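Local coordinates for protein serine Recombinase (Sulfolobus solfataricus, PDB 3LHF) that probably binds DNA and carries out strand exchange as a transposon-encoded serine recombinase, represented here by its resolvase-like catalytic domain, at residues Y7-S12 with E102-E107. The protein carries 1 engineered substitution. Residues are numbered along the deposited sequence; the frame is centred on the assembly and turned at random.
Sequences YARVSS and EEELVE
Arg9, near the end of strand 3-10, brings its guanidinium edge to Glu104 on helix 102-122. The chain leaves with CG anti to the backbone N (chi1 -173°) and bends at chi3, and Arg9 NH1 lies 3.4 Å from Glu104 OE2 in a salt bridge whose hydrogen bond is weak. The guanidinium and carboxylate planes are turned 65° apart. Its strongest polar partner is the carbonyl of Arg73, bonded by NE; the carbonyls of Asp72 and Gly41 take NH2 and NH1. Just past the strand, Ser11 points toward the helix, and Ser11 OG donates to Glu104 OE2 at 2.9 Å from above the carboxylate plane. Arg73 adds a second salt bridge to OE2. With an alanine at Glu104, Ser11 OG is likely to lose its acceptor and the two arginines the carboxylate they share. Tyr7-Ser12 begins the serine recombinase signature, and Ser11 falls at the position of the nucleophilic serine in relatives, so it is probably the nucleophile. Strand 3-10 lies between strands 35-40 and 63-68 of the parallel sheet; helix 16-29 packs against Ala8 and Val10, while helix 102-122 meets the second subunit through Leu105.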
# COMPACT_ATOMS: atom_id res chain seq x y z
N TYR D 7 -18.22 1.92 -3.56
CA TYR D 7 -17.44 0.88 -2.91
C TYR D 7 -17.41 1.01 -1.42
O TYR D 7 -17.03 2.02 -0.90
CB TYR D 7 -15.99 0.83 -3.41
CG TYR D 7 -15.20 -0.21 -2.66
CD1 TYR D 7 -14.61 0.09 -1.46
CD2 TYR D 7 -15.07 -1.49 -3.14
CE1 TYR D 7 -13.92 -0.83 -0.77
CE2 TYR D 7 -14.37 -2.42 -2.45
CZ TYR D 7 -13.79 -2.08 -1.26
OH TYR D 7 -13.09 -3.00 -0.56
N ALA D 8 -17.80 -0.03 -0.73
CA ALA D 8 -17.93 0.02 0.69
C ALA D 8 -17.30 -1.18 1.36
O ALA D 8 -17.33 -2.25 0.84
CB ALA D 8 -19.36 0.13 1.06
N ARG D 9 -16.72 -0.96 2.53
CA ARG D 9 -16.09 -2.00 3.30
C ARG D 9 -16.20 -1.73 4.78
O ARG D 9 -16.19 -0.61 5.20
CB ARG D 9 -14.63 -2.10 2.92
CG ARG D 9 -13.93 -3.24 3.53
CD ARG D 9 -12.46 -3.03 3.49
NE ARG D 9 -12.08 -1.70 3.93
CZ ARG D 9 -11.79 -1.36 5.18
NH1 ARG D 9 -11.83 -2.23 6.15
NH2 ARG D 9 -11.46 -0.12 5.45
N VAL D 10 -16.31 -2.78 5.57
CA VAL D 10 -16.13 -2.69 6.99
C VAL D 10 -15.25 -3.83 7.38
O VAL D 10 -15.18 -4.81 6.69
CB VAL D 10 -17.42 -2.79 7.79
CG1 VAL D 10 -18.39 -1.73 7.39
CG2 VAL D 10 -18.02 -4.14 7.69
N SER D 11 -14.54 -3.64 8.47
CA SER D 11 -13.54 -4.59 8.93
C SER D 11 -14.02 -5.94 9.38
O SER D 11 -13.38 -6.92 9.10
CB SER D 11 -12.68 -3.96 9.99
OG SER D 11 -11.58 -3.36 9.38
N SER D 12 -15.14 -5.99 10.07
CA SER D 12 -15.54 -7.17 10.79
C SER D 12 -17.00 -7.53 10.57
O SER D 12 -17.79 -6.72 10.17
CB SER D 12 -15.26 -6.97 12.28
OG SER D 12 -16.15 -7.67 13.09
N GLU D 102 -11.03 6.85 14.17
CA GLU D 102 -10.07 6.33 15.13
C GLU D 102 -10.02 4.85 15.39
O GLU D 102 -8.96 4.28 15.36
CB GLU D 102 -10.30 7.00 16.47
CG GLU D 102 -9.08 7.10 17.33
CD GLU D 102 -9.38 7.67 18.68
OE1 GLU D 102 -9.05 7.04 19.67
OE2 GLU D 102 -9.98 8.75 18.74
N GLU D 103 -11.14 4.21 15.65
CA GLU D 103 -11.08 2.80 15.99
C GLU D 103 -10.50 2.02 14.84
O GLU D 103 -9.75 1.09 15.03
CB GLU D 103 -12.44 2.26 16.39
N GLU D 104 -10.85 2.40 13.63
CA GLU D 104 -10.34 1.75 12.46
C GLU D 104 -8.83 1.89 12.30
O GLU D 104 -8.18 0.99 11.87
CB GLU D 104 -11.08 2.25 11.23
CG GLU D 104 -10.93 1.38 10.03
CD GLU D 104 -12.02 0.36 9.86
OE1 GLU D 104 -13.04 0.42 10.55
OE2 GLU D 104 -11.85 -0.53 9.04
N LEU D 105 -8.29 3.05 12.62
CA LEU D 105 -6.86 3.26 12.52
C LEU D 105 -6.08 2.38 13.45
O LEU D 105 -5.07 1.84 13.08
CB LEU D 105 -6.53 4.71 12.79
CG LEU D 105 -5.62 5.49 11.85
CD1 LEU D 105 -4.90 6.57 12.57
CD2 LEU D 105 -4.69 4.64 11.09
N VAL D 106 -6.53 2.25 14.68
CA VAL D 106 -5.83 1.45 15.67
C VAL D 106 -5.74 -0.00 15.31
O VAL D 106 -4.73 -0.63 15.49
CB VAL D 106 -6.48 1.56 17.05
CG1 VAL D 106 -5.61 0.90 18.09
CG2 VAL D 106 -6.71 3.01 17.40
N GLU D 107 -6.83 -0.52 14.78
CA GLU D 107 -6.91 -1.89 14.40
C GLU D 107 -5.87 -2.14 13.35
O GLU D 107 -5.20 -3.15 13.36
CB GLU D 107 -8.28 -2.12 13.80